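Local coordinates for glutathione s-transferase III (Zea mays, PDB 1AW9), which probably conjugates reduced glutathione to electrophilic compounds, herbicides among them, as a phi-family transferase of the maize detoxification system, at residues S11-R16 against A169-Y174; V17-N22 against P201-T206; K24-E29 against A79-D84; V97-E102 against T162-N167. All coordinates share one frame; numbering follows the deposited sequence.

In the fold
From the N terminus the chain makes its first short strand and then helix 12-23, which supplies one side of two contacts. Contact 1 joins the start of that helix to helix 169-176, and contact 2 joins its later turns to helix 201-209; their segments alternate along the chain, so the two loops cross, and the contacts touch through Val15 and Thr206. Contact 3, between the loop after helix 12-23 and the turn after helix 67-77, closes a loop of about fifty residues within both larger ones. Contact 4 follows, binding helix 92-122 to residues 162-167, and also falls inside both. Contacts 1 and 2 thus hold the thioredoxin-like part against the helical part.

Contact 1: S11-R16 against A169-Y174; sequences SPNVVR and ASYLLY
Pro12 is held between two tyrosines of helix 169-176. Its CG stands 3.5 Å from the centroid of the Tyr174 ring, almost on the ring normal, while its CB lies over a face of Tyr171, displaced toward the rim, at 3.8 Å from that centroid. Both are CH-pi contacts, made by neighbouring carbons of one pyrrolidine. Ser170, between the tyrosines in sequence, adds the polar link: with chi1 at 65°, its hydroxyl lies between backbone N and carbonyl carbon, and OG donates to Pro12 O at 2.8 Å. That carbonyl also accepts the helical bond from Arg16 N, the two donors arriving from opposite faces of its plane. Here the thioredoxin-like domain meets the all-helical domain of the GST fold, at the start of helix 12-23, where Ser11 is the N-cap and Ser11, Pro12 and Asn13 probably bind glutathione, as in a close relative. Asn13 OD1 sits at the edge of the Tyr171 ring, 3.4 Å from Tyr171 CE2, and takes a 2.7 Å bond from Arg16 NH1 that lies near the guanidinium plane. Arg16 NH2 approaches the same ring obliquely, the guanidinium and ring planes only 15° apart. An alanine in place of Tyr171 would probably uncover one side of Pro12 and take away the ring that lies beside Arg16 NH2 and Asn13 OD1. Beside this cluster, Val15 CG1 packs on Ser170 CB at 3.6 Å. Asn13 ND2 bonds to Tyr107 OH and to Leu123 O of the second subunit.

Contact 2: V17-N22 against P201-T206; sequences VATVLN and PAFQKT
Helix 12-23 of the thioredoxin-like domain packs here against helix 201-209, near the end of the chain, and the link between them is the amide of Asn22 bonded to the hydroxyl of Thr206. Asn22 ND2 donates to Thr206 OG1 at 2.7 Å, with an N-H...O angle of 155° and the oxygen close to the amide plane. With chi1 at -68°, the Asn22 amide carbon is anti to its own carbonyl carbon, and the amide reaches across with its nitrogen toward Thr206. A lysine methylene, Lys205 CD, lies 3.7 Å from Asn22 OD1. The short segments run at 134° to each other, with axes 8.6 Å apart at closest approach; this helix pair is part of the interface between the two GST domains. Water bridges supplement the direct bond: one water donates to Thr19 O and hydrogen-bonds Thr206 OG1, another donates to Asn22 OD1 and accepts weakly from Lys205 NZ. Replacing Asn22 with a leucine would probably leave Thr206 OG1 without its amide donor and remove the acceptor of the water that leads, weakly, to Lys205 NZ. Deeper in the interface, Thr206 CG2 packs 3.8 Å from Thr19 OG1, which also meets the edge of the Phe203 ring in its plane. That threonine hydroxyl is bonded to Val15 O, one turn back in its own helix.

Contact 3: K24-E29 against A79-D84; sequences KGLDFE and ASEGTD. With CD (cadmium ion), chain F.
Lys24 NZ reaches into the turn that follows helix 67-77 and donates to two of its carbonyls, Thr83 O at 2.8 Å and Glu81 O at 3.0 Å. The approach to Glu81 O is nearly along the C=O axis, whereas the nitrogen is tilted 29° from the carbonyl plane of Thr83. Tyr78 O and a water, the latter 2.7 Å from Lys24 NZ, are also within bonding reach, so four acceptors share three protons and not all the bonds can be full at once. The water passes on to Asp84 OD1. The lysine chain gets there by bending at chi2 (-83°) and then running extended, its CD and CE methylenes against the same carbonyl oxygens. Farther out, Lys24 CA comes within 4.0 Å of Gly82 CA. A beta carbon on Gly82 would collide with Lys24 CA, and its positive phi also suits glycine. Gly25, another residue of positive phi, ends helix 12-23 in a Schellman motif and turns the chain toward strand 28-31. On the surface, Leu26 CD2 packs 3.8 Å from Glu81 OE1, the two side chains crossing at about a right angle. Asp27 OD2 binds a cadmium ion at 2.5 Å, apart from the turn. Because main-chain carbonyls grip the ammonium, the hold depends on the path of the turn's backbone, and these oxygens, with the Asp84 carboxylate near but not in direct contact, would be expected to favour a protonated lysine.

Contact 4: V97-E102 against T162-N167; sequences VWLEVE and TLADAN
Leu99 points its CD2 methyl into the angle between Leu163, Ala164 and Asn167. That one methyl lies 3.7 Å from Ala164 CA and 4.0 Å from Leu163 CG. It is also 3.7 Å from Asn167 ND2, the Leu99 side chain running obliquely to that of Asn167. Its chi1 of -82° sets CG anti to the carbonyl carbon and brings the branch across to the second helix. On the flank, Trp98 meets Ala164 through CB alone, its indole leading away to stack on His149. Glu102 and Asn167 cross at about a right angle, their carboxylate and amide planes 61° apart, and Glu102 OE1 touches Asn167 CB at 3.7 Å. A single water joins the polar groups: it donates to Leu99 O and to Glu102 OE1 at 2.6 Å, and accepts from Asn167 ND2 at 2.9 Å. At the start of the short helix 163-166, Thr162 and Asp165 form a capping box, in which Thr162 N donates to Asp165 OD1. Glu102 also has a salt bridge to Arg68, and Asn167 OD1 bonds to Asn71, both on helix 67-77. The contact thus lies within the helical domain, between the long helix 92-122 and helix 163-166, with helix 67-77 of the thioredoxin-like domain alongside.

Contact 1: S11-R16 against A169-Y174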
loop_
_atom_site.group_PDB
_atom_site.type_symbol
_atom_site.label_atom_id
_atom_site.label_comp_id
_atom_site.label_asym_id
_atom_site.label_seq_id
_atom_site.Cartn_x
_atom_site.Cartn_y
_atom_site.Cartn_z
ATOM N N SER A 11 -6.412 -24.617 9.224
ATOM C CA SER A 11 -5.395 -23.918 8.483
ATOM C C SER A 11 -4.916 -24.731 7.270
ATOM O O SER A 11 -4.334 -25.822 7.426
ATOM C CB SER A 11 -4.248 -23.604 9.420
ATOM O OG SER A 11 -3.011 -23.754 8.757
ATOM N N PRO A 12 -5.071 -24.174 6.048
ATOM C CA PRO A 12 -4.647 -24.888 4.841
ATOM C C PRO A 12 -3.171 -25.286 4.845
ATOM O O PRO A 12 -2.751 -26.183 4.107
ATOM C CB PRO A 12 -4.946 -23.882 3.709
ATOM C CG PRO A 12 -6.042 -23.037 4.237
ATOM C CD PRO A 12 -5.630 -22.853 5.706
ATOM N N ASN A 13 -2.370 -24.604 5.643
ATOM C CA ASN A 13 -0.965 -24.924 5.669
ATOM C C ASN A 13 -0.774 -26.179 6.507
ATOM O O ASN A 13 0.155 -26.949 6.267
ATOM C CB ASN A 13 -0.141 -23.723 6.136
ATOM C CG ASN A 13 0.008 -22.651 5.041
ATOM O OD1 ASN A 13 0.214 -22.973 3.876
ATOM N ND2 ASN A 13 -0.137 -21.383 5.408
ATOM N N VAL A 14 -1.681 -26.413 7.459
ATOM C CA VAL A 14 -1.632 -27.638 8.269
ATOM C C VAL A 14 -2.188 -28.741 7.377
ATOM O O VAL A 14 -1.605 -29.810 7.270
ATOM C CB VAL A 14 -2.477 -27.533 9.547
ATOM C CG1 VAL A 14 -2.665 -28.914 10.216
ATOM C CG2 VAL A 14 -1.796 -26.593 10.492
ATOM N N VAL A 15 -3.264 -28.448 6.648
ATOM C CA VAL A 15 -3.838 -29.434 5.741
ATOM C C VAL A 15 -2.858 -29.872 4.638
ATOM O O VAL A 15 -2.934 -31.003 4.179
ATOM C CB VAL A 15 -5.170 -28.945 5.151
ATOM C CG1 VAL A 15 -5.744 -29.978 4.151
ATOM C CG2 VAL A 15 -6.147 -28.672 6.273
ATOM N N ARG A 16 -1.935 -29.005 4.215
ATOM C CA ARG A 16 -0.963 -29.386 3.197
ATOM C C ARG A 16 -0.062 -30.505 3.715
ATOM O O ARG A 16 0.491 -31.294 2.924
ATOM C CB ARG A 16 -0.056 -28.206 2.797
ATOM C CG ARG A 16 0.999 -28.552 1.686
ATOM C CD ARG A 16 2.101 -27.470 1.346
ATOM N NE ARG A 16 1.526 -26.284 0.708
ATOM C CZ ARG A 16 1.243 -25.157 1.358
ATOM N NH1 ARG A 16 1.529 -25.047 2.653
ATOM N NH2 ARG A 16 0.471 -24.239 0.784
ATOM N N ALA A 169 -2.885 -29.431 -3.262
ATOM C CA ALA A 169 -4.217 -29.828 -2.838
ATOM C C ALA A 169 -5.039 -29.029 -1.831
ATOM O O ALA A 169 -6.233 -28.794 -2.081
ATOM C CB ALA A 169 -4.228 -31.287 -2.489
ATOM N N SER A 170 -4.448 -28.628 -0.694
ATOM C CA SER A 170 -5.202 -27.892 0.319
ATOM C C SER A 170 -5.648 -26.545 -0.177
ATOM O O SER A 170 -6.784 -26.158 0.061
ATOM C CB SER A 170 -4.458 -27.768 1.641
ATOM O OG SER A 170 -3.303 -26.999 1.528
ATOM N N TYR A 171 -4.786 -25.840 -0.898
ATOM C CA TYR A 171 -5.173 -24.551 -1.418
ATOM C C TYR A 171 -6.151 -24.625 -2.579
ATOM O O TYR A 171 -7.011 -23.753 -2.692
ATOM C CB TYR A 171 -3.973 -23.662 -1.675
ATOM C CG TYR A 171 -3.623 -22.852 -0.431
ATOM C CD1 TYR A 171 -4.270 -21.645 -0.157
ATOM C CD2 TYR A 171 -2.661 -23.302 0.486
ATOM C CE1 TYR A 171 -3.972 -20.910 0.982
ATOM C CE2 TYR A 171 -2.356 -22.560 1.643
ATOM C CZ TYR A 171 -3.019 -21.369 1.870
ATOM O OH TYR A 171 -2.713 -20.608 2.983
ATOM N N LEU A 172 -6.101 -25.687 -3.392
ATOM C CA LEU A 172 -7.067 -25.841 -4.477
ATOM C C LEU A 172 -8.437 -26.081 -3.823
ATOM O O LEU A 172 -9.469 -25.547 -4.254
ATOM C CB LEU A 172 -6.697 -27.020 -5.381
ATOM C CG LEU A 172 -5.644 -26.790 -6.465
ATOM C CD1 LEU A 172 -5.433 -28.101 -7.149
ATOM C CD2 LEU A 172 -6.061 -25.730 -7.484
ATOM N N LEU A 173 -8.424 -26.877 -2.757
ATOM C CA LEU A 173 -9.621 -27.199 -1.983
ATOM C C LEU A 173 -10.268 -25.919 -1.459
ATOM O O LEU A 173 -11.439 -25.660 -1.704
ATOM C CB LEU A 173 -9.250 -28.145 -0.825
ATOM C CG LEU A 173 -10.354 -28.779 0.014
ATOM C CD1 LEU A 173 -10.855 -27.826 1.079
ATOM C CD2 LEU A 173 -11.504 -29.237 -0.880
ATOM N N TYR A 174 -9.507 -25.098 -0.752
ATOM C CA TYR A 174 -10.059 -23.853 -0.217
ATOM C C TYR A 174 -10.494 -22.878 -1.306
ATOM O O TYR A 174 -11.539 -22.252 -1.176
ATOM C CB TYR A 174 -9.082 -23.208 0.764
ATOM C CG TYR A 174 -9.088 -23.895 2.107
ATOM C CD1 TYR A 174 -8.607 -25.192 2.247
ATOM C CD2 TYR A 174 -9.606 -23.262 3.237
ATOM C CE1 TYR A 174 -8.638 -25.850 3.485
ATOM C CE2 TYR A 174 -9.639 -23.908 4.476
ATOM C CZ TYR A 174 -9.150 -25.200 4.596
ATOM O OH TYR A 174 -9.118 -25.825 5.823
#

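Contact 2: V17-N22 against P201-T206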
loop_
_atom_site.group_PDB
_atom_site.type_symbol
_atom_site.label_atom_id
_atom_site.label_comp_id
_atom_site.label_asym_id
_atom_site.label_seq_id
_atom_site.Cartn_x
_atom_site.Cartn_y
_atom_site.Cartn_z
ATOM N N VAL A 17 0.200 -30.493 5.024
ATOM C CA VAL A 17 1.076 -31.507 5.629
ATOM C C VAL A 17 0.292 -32.790 5.847
ATOM O O VAL A 17 0.773 -33.857 5.518
ATOM C CB VAL A 17 1.713 -31.037 6.952
ATOM C CG1 VAL A 17 2.622 -32.123 7.504
ATOM C CG2 VAL A 17 2.520 -29.779 6.706
ATOM N N ALA A 18 -0.920 -32.660 6.376
ATOM C CA ALA A 18 -1.800 -33.792 6.609
ATOM C C ALA A 18 -1.967 -34.539 5.266
ATOM O O ALA A 18 -1.936 -35.773 5.213
ATOM C CB ALA A 18 -3.153 -33.286 7.130
ATOM N N THR A 19 -2.092 -33.777 4.178
ATOM C CA THR A 19 -2.235 -34.325 2.836
ATOM C C THR A 19 -1.125 -35.339 2.591
ATOM O O THR A 19 -1.382 -36.492 2.271
ATOM C CB THR A 19 -2.161 -33.203 1.758
ATOM O OG1 THR A 19 -3.309 -32.364 1.871
ATOM C CG2 THR A 19 -2.148 -33.760 0.372
ATOM N N VAL A 20 0.114 -34.917 2.768
ATOM C CA VAL A 20 1.231 -35.794 2.548
ATOM C C VAL A 20 1.302 -36.927 3.584
ATOM O O VAL A 20 1.664 -38.045 3.230
ATOM C CB VAL A 20 2.531 -34.979 2.435
ATOM C CG1 VAL A 20 3.747 -35.848 2.552
ATOM C CG2 VAL A 20 2.567 -34.302 1.090
ATOM N N LEU A 21 0.880 -36.695 4.824
ATOM C CA LEU A 21 0.940 -37.772 5.822
ATOM C C LEU A 21 -0.047 -38.904 5.486
ATOM O O LEU A 21 0.289 -40.075 5.636
ATOM C CB LEU A 21 0.722 -37.254 7.251
ATOM C CG LEU A 21 1.730 -36.238 7.851
ATOM C CD1 LEU A 21 1.233 -35.749 9.172
ATOM C CD2 LEU A 21 3.107 -36.785 8.020
ATOM N N ASN A 22 -1.235 -38.569 4.987
ATOM C CA ASN A 22 -2.191 -39.600 4.616
ATOM C C ASN A 22 -1.751 -40.361 3.382
ATOM O O ASN A 22 -1.959 -41.555 3.289
ATOM C CB ASN A 22 -3.551 -39.012 4.382
ATOM C CG ASN A 22 -4.139 -38.517 5.632
ATOM O OD1 ASN A 22 -4.034 -39.174 6.651
ATOM N ND2 ASN A 22 -4.714 -37.323 5.603
ATOM N N PRO A 201 -8.032 -41.427 -2.660
ATOM C CA PRO A 201 -8.492 -41.954 -1.369
ATOM C C PRO A 201 -7.857 -41.198 -0.201
ATOM O O PRO A 201 -8.550 -40.820 0.741
ATOM C CB PRO A 201 -7.980 -43.396 -1.395
ATOM C CG PRO A 201 -7.958 -43.728 -2.838
ATOM C CD PRO A 201 -7.370 -42.484 -3.438
ATOM N N ALA A 202 -6.534 -41.002 -0.269
ATOM C CA ALA A 202 -5.796 -40.288 0.778
ATOM C C ALA A 202 -6.379 -38.892 0.951
ATOM O O ALA A 202 -6.654 -38.442 2.088
ATOM C CB ALA A 202 -4.331 -40.194 0.424
ATOM N N PHE A 203 -6.615 -38.225 -0.178
ATOM C CA PHE A 203 -7.163 -36.898 -0.102
ATOM C C PHE A 203 -8.526 -36.889 0.509
ATOM O O PHE A 203 -8.851 -35.982 1.262
ATOM C CB PHE A 203 -7.177 -36.180 -1.438
ATOM C CG PHE A 203 -7.302 -34.699 -1.277
ATOM C CD1 PHE A 203 -6.378 -33.996 -0.496
ATOM C CD2 PHE A 203 -8.383 -34.021 -1.789
ATOM C CE1 PHE A 203 -6.543 -32.648 -0.225
ATOM C CE2 PHE A 203 -8.563 -32.664 -1.525
ATOM C CZ PHE A 203 -7.644 -31.977 -0.742
ATOM N N GLN A 204 -9.314 -37.921 0.221
ATOM C CA GLN A 204 -10.672 -38.062 0.751
ATOM C C GLN A 204 -10.655 -38.088 2.251
ATOM O O GLN A 204 -11.536 -37.515 2.906
ATOM C CB GLN A 204 -11.301 -39.352 0.239
ATOM C CG GLN A 204 -11.808 -39.221 -1.169
ATOM C CD GLN A 204 -12.690 -38.006 -1.276
ATOM O OE1 GLN A 204 -13.839 -38.029 -0.824
ATOM N NE2 GLN A 204 -12.139 -36.902 -1.779
ATOM N N LYS A 205 -9.632 -38.758 2.779
ATOM C CA LYS A 205 -9.415 -38.909 4.219
ATOM C C LYS A 205 -9.105 -37.535 4.803
ATOM O O LYS A 205 -9.759 -37.072 5.754
ATOM C CB LYS A 205 -8.228 -39.862 4.466
ATOM C CG LYS A 205 -8.161 -40.563 5.850
ATOM C CD LYS A 205 -6.864 -41.410 6.019
ATOM C CE LYS A 205 -6.601 -42.332 4.798
ATOM N NZ LYS A 205 -5.182 -42.852 4.711
ATOM N N THR A 206 -8.125 -36.875 4.195
ATOM C CA THR A 206 -7.709 -35.543 4.613
ATOM C C THR A 206 -8.905 -34.592 4.710
ATOM O O THR A 206 -9.135 -33.992 5.743
ATOM C CB THR A 206 -6.690 -34.965 3.622
ATOM O OG1 THR A 206 -5.617 -35.900 3.445
ATOM C CG2 THR A 206 -6.142 -33.628 4.145
HETATM O O HOH W 1 -3.989 -36.791 1.121
HETATM O O HOH W 2 -2.949 -44.105 3.029
HETATM O O HOH W 3 -2.755 -41.920 6.905
#

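Contact 3: K24-E29 against A79-D84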
loop_
_atom_site.group_PDB
_atom_site.type_symbol
_atom_site.label_atom_id
_atom_site.label_comp_id
_atom_site.label_asym_id
_atom_site.label_seq_id
_atom_site.Cartn_x
_atom_site.Cartn_y
_atom_site.Cartn_z
ATOM N N LYS A 24 1.210 -41.147 2.500
ATOM C CA LYS A 24 2.225 -42.062 3.016
ATOM C C LYS A 24 1.606 -43.028 4.045
ATOM O O LYS A 24 2.273 -43.934 4.545
ATOM C CB LYS A 24 3.341 -41.247 3.685
ATOM C CG LYS A 24 4.267 -40.552 2.704
ATOM C CD LYS A 24 5.311 -41.532 2.258
ATOM C CE LYS A 24 5.818 -41.219 0.894
ATOM N NZ LYS A 24 6.520 -42.405 0.344
ATOM N N GLY A 25 0.329 -42.817 4.355
ATOM C CA GLY A 25 -0.355 -43.639 5.326
ATOM C C GLY A 25 0.299 -43.657 6.707
ATOM O O GLY A 25 0.145 -44.635 7.454
ATOM N N LEU A 26 0.976 -42.575 7.085
ATOM C CA LEU A 26 1.632 -42.515 8.375
ATOM C C LEU A 26 0.637 -42.172 9.454
ATOM O O LEU A 26 -0.415 -41.646 9.166
ATOM C CB LEU A 26 2.765 -41.496 8.348
ATOM C CG LEU A 26 3.899 -41.800 7.356
ATOM C CD1 LEU A 26 4.918 -40.682 7.334
ATOM C CD2 LEU A 26 4.605 -43.096 7.732
ATOM N N ASP A 27 0.945 -42.534 10.692
ATOM C CA ASP A 27 0.078 -42.222 11.829
ATOM C C ASP A 27 0.489 -40.904 12.432
ATOM O O ASP A 27 1.683 -40.673 12.647
ATOM C CB ASP A 27 0.216 -43.259 12.928
ATOM C CG ASP A 27 -0.658 -44.443 12.706
ATOM O OD1 ASP A 27 -1.909 -44.278 12.796
ATOM O OD2 ASP A 27 -0.085 -45.535 12.450
ATOM N N PHE A 28 -0.488 -40.104 12.833
ATOM C CA PHE A 28 -0.189 -38.801 13.402
ATOM C C PHE A 28 -1.397 -38.201 14.059
ATOM O O PHE A 28 -2.507 -38.647 13.824
ATOM C CB PHE A 28 0.286 -37.839 12.292
ATOM C CG PHE A 28 -0.791 -37.481 11.290
ATOM C CD1 PHE A 28 -0.987 -38.262 10.142
ATOM C CD2 PHE A 28 -1.602 -36.367 11.491
ATOM C CE1 PHE A 28 -1.968 -37.935 9.221
ATOM C CE2 PHE A 28 -2.584 -36.034 10.575
ATOM C CZ PHE A 28 -2.768 -36.816 9.437
ATOM N N GLU A 29 -1.178 -37.223 14.928
ATOM C CA GLU A 29 -2.297 -36.524 15.549
ATOM C C GLU A 29 -2.071 -35.021 15.358
ATOM O O GLU A 29 -0.945 -34.561 15.309
ATOM C CB GLU A 29 -2.511 -36.924 17.014
ATOM C CG GLU A 29 -1.330 -36.710 17.968
ATOM C CD GLU A 29 -1.789 -36.531 19.447
ATOM O OE1 GLU A 29 -3.029 -36.527 19.720
ATOM O OE2 GLU A 29 -0.905 -36.369 20.332
ATOM N N ALA A 79 9.969 -42.912 2.303
ATOM C CA ALA A 79 9.862 -43.164 0.870
ATOM C C ALA A 79 9.059 -44.400 0.426
ATOM O O ALA A 79 8.496 -44.409 -0.678
ATOM C CB ALA A 79 11.249 -43.225 0.284
ATOM N N SER A 80 9.019 -45.431 1.268
ATOM C CA SER A 80 8.331 -46.671 0.950
ATOM C C SER A 80 6.891 -46.757 1.407
ATOM O O SER A 80 6.045 -47.291 0.680
ATOM C CB SER A 80 9.116 -47.826 1.522
ATOM O OG SER A 80 10.483 -47.631 1.206
ATOM N N GLU A 81 6.602 -46.309 2.624
ATOM C CA GLU A 81 5.223 -46.351 3.087
ATOM C C GLU A 81 4.376 -45.619 2.046
ATOM O O GLU A 81 4.862 -44.696 1.380
ATOM C CB GLU A 81 5.060 -45.665 4.446
ATOM C CG GLU A 81 5.125 -46.602 5.650
ATOM C CD GLU A 81 6.512 -46.683 6.276
ATOM O OE1 GLU A 81 7.166 -45.636 6.446
ATOM O OE2 GLU A 81 6.943 -47.794 6.632
ATOM N N GLY A 82 3.130 -46.076 1.902
ATOM C CA GLY A 82 2.177 -45.506 0.961
ATOM C C GLY A 82 2.730 -45.126 -0.397
ATOM O O GLY A 82 3.717 -45.692 -0.871
ATOM N N THR A 83 2.119 -44.103 -0.983
ATOM C CA THR A 83 2.477 -43.596 -2.294
ATOM C C THR A 83 3.892 -43.104 -2.390
ATOM O O THR A 83 4.421 -42.476 -1.479
ATOM C CB THR A 83 1.577 -42.407 -2.671
ATOM O OG1 THR A 83 0.201 -42.784 -2.524
ATOM C CG2 THR A 83 1.852 -41.927 -4.095
ATOM N N ASP A 84 4.481 -43.314 -3.545
ATOM C CA ASP A 84 5.817 -42.849 -3.739
ATOM C C ASP A 84 5.621 -41.419 -4.240
ATOM O O ASP A 84 5.303 -41.213 -5.417
ATOM C CB ASP A 84 6.525 -43.700 -4.791
ATOM C CG ASP A 84 8.012 -43.401 -4.881
ATOM O OD1 ASP A 84 8.513 -42.557 -4.085
ATOM O OD2 ASP A 84 8.681 -44.029 -5.746
HETATM CD CD CD F . -1.438 -47.333 11.437
HETATM O O HOH W 4 8.071 -41.028 -1.378
#

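Contact 4: V97-E102 against T162-N167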
loop_
_atom_site.group_PDB
_atom_site.type_symbol
_atom_site.label_atom_id
_atom_site.label_comp_id
_atom_site.label_asym_id
_atom_site.label_seq_id
_atom_site.Cartn_x
_atom_site.Cartn_y
_atom_site.Cartn_z
ATOM N N VAL A 97 11.180 -28.134 -10.643
ATOM C CA VAL A 97 10.642 -26.900 -11.173
ATOM C C VAL A 97 9.227 -26.644 -10.657
ATOM O O VAL A 97 8.974 -25.587 -10.128
ATOM C CB VAL A 97 10.681 -26.915 -12.693
ATOM C CG1 VAL A 97 9.906 -25.763 -13.243
ATOM C CG2 VAL A 97 12.132 -26.816 -13.160
ATOM N N TRP A 98 8.336 -27.630 -10.706
ATOM C CA TRP A 98 6.970 -27.427 -10.247
ATOM C C TRP A 98 6.764 -27.326 -8.753
ATOM O O TRP A 98 5.679 -26.896 -8.316
ATOM C CB TRP A 98 5.990 -28.434 -10.871
ATOM C CG TRP A 98 5.846 -28.128 -12.297
ATOM C CD1 TRP A 98 6.659 -28.569 -13.300
ATOM C CD2 TRP A 98 5.018 -27.120 -12.870
ATOM N NE1 TRP A 98 6.427 -27.863 -14.442
ATOM C CE2 TRP A 98 5.411 -26.970 -14.215
ATOM C CE3 TRP A 98 3.994 -26.310 -12.374
ATOM C CZ2 TRP A 98 4.813 -26.038 -15.089
ATOM C CZ3 TRP A 98 3.398 -25.377 -13.241
ATOM C CH2 TRP A 98 3.813 -25.255 -14.582
ATOM N N LEU A 99 7.772 -27.729 -7.973
ATOM C CA LEU A 99 7.737 -27.630 -6.491
ATOM C C LEU A 99 7.971 -26.177 -6.155
ATOM O O LEU A 99 7.396 -25.664 -5.215
ATOM C CB LEU A 99 8.821 -28.478 -5.816
ATOM C CG LEU A 99 8.486 -29.956 -5.656
ATOM C CD1 LEU A 99 9.760 -30.782 -5.351
ATOM C CD2 LEU A 99 7.377 -30.150 -4.613
ATOM N N GLU A 100 8.884 -25.556 -6.884
ATOM C CA GLU A 100 9.173 -24.152 -6.724
ATOM C C GLU A 100 8.061 -23.263 -7.326
ATOM O O GLU A 100 7.706 -22.209 -6.758
ATOM C CB GLU A 100 10.505 -23.856 -7.362
ATOM C CG GLU A 100 11.605 -24.190 -6.470
ATOM C CD GLU A 100 11.615 -23.245 -5.257
ATOM O OE1 GLU A 100 11.951 -22.049 -5.443
ATOM O OE2 GLU A 100 11.279 -23.685 -4.135
ATOM N N VAL A 101 7.511 -23.658 -8.476
ATOM C CA VAL A 101 6.433 -22.873 -9.074
ATOM C C VAL A 101 5.280 -22.732 -8.069
ATOM O O VAL A 101 4.720 -21.646 -7.899
ATOM C CB VAL A 101 5.927 -23.491 -10.416
ATOM C CG1 VAL A 101 4.674 -22.776 -10.895
ATOM C CG2 VAL A 101 6.998 -23.370 -11.467
ATOM N N GLU A 102 4.950 -23.819 -7.380
ATOM C CA GLU A 102 3.868 -23.818 -6.396
ATOM C C GLU A 102 4.178 -22.858 -5.246
ATOM O O GLU A 102 3.306 -22.121 -4.786
ATOM C CB GLU A 102 3.643 -25.233 -5.840
ATOM C CG GLU A 102 2.507 -25.386 -4.807
ATOM C CD GLU A 102 2.927 -25.105 -3.351
ATOM O OE1 GLU A 102 3.980 -25.597 -2.926
ATOM O OE2 GLU A 102 2.214 -24.392 -2.614
ATOM N N THR A 162 2.896 -36.820 -7.948
ATOM C CA THR A 162 4.065 -36.687 -7.111
ATOM C C THR A 162 3.811 -35.643 -6.036
ATOM O O THR A 162 2.684 -35.155 -5.875
ATOM C CB THR A 162 5.338 -36.288 -7.930
ATOM O OG1 THR A 162 5.141 -35.007 -8.541
ATOM C CG2 THR A 162 5.645 -37.323 -9.017
ATOM N N LEU A 163 4.868 -35.337 -5.279
ATOM C CA LEU A 163 4.838 -34.351 -4.213
ATOM C C LEU A 163 4.398 -32.996 -4.795
ATOM O O LEU A 163 3.626 -32.259 -4.171
ATOM C CB LEU A 163 6.230 -34.248 -3.596
ATOM C CG LEU A 163 6.408 -33.351 -2.363
ATOM C CD1 LEU A 163 5.563 -33.874 -1.190
ATOM C CD2 LEU A 163 7.884 -33.287 -2.000
ATOM N N ALA A 164 4.877 -32.685 -5.993
ATOM C CA ALA A 164 4.526 -31.436 -6.658
ATOM C C ALA A 164 3.012 -31.219 -6.694
ATOM O O ALA A 164 2.548 -30.122 -6.368
ATOM C CB ALA A 164 5.117 -31.383 -8.073
ATOM N N ASP A 165 2.232 -32.263 -6.996
ATOM C CA ASP A 165 0.762 -32.111 -7.062
ATOM C C ASP A 165 0.119 -32.033 -5.688
ATOM O O ASP A 165 -0.798 -31.237 -5.474
ATOM C CB ASP A 165 0.091 -33.251 -7.859
ATOM C CG ASP A 165 0.812 -33.560 -9.160
ATOM O OD1 ASP A 165 1.748 -34.352 -9.109
ATOM O OD2 ASP A 165 0.507 -33.000 -10.230
ATOM N N ALA A 166 0.619 -32.851 -4.762
ATOM C CA ALA A 166 0.066 -32.946 -3.428
ATOM C C ALA A 166 0.164 -31.623 -2.654
ATOM O O ALA A 166 -0.737 -31.286 -1.868
ATOM C CB ALA A 166 0.764 -34.103 -2.658
ATOM N N ASN A 167 1.249 -30.880 -2.901
ATOM C CA ASN A 167 1.490 -29.595 -2.240
ATOM C C ASN A 167 0.454 -28.541 -2.625
ATOM O O ASN A 167 0.263 -27.556 -1.911
ATOM C CB ASN A 167 2.915 -29.100 -2.523
ATOM C CG ASN A 167 3.942 -29.665 -1.531
ATOM O OD1 ASN A 167 3.583 -30.308 -0.540
ATOM N ND2 ASN A 167 5.202 -29.375 -1.757
HETATM O O HOH W 5 6.067 -27.139 -3.422
#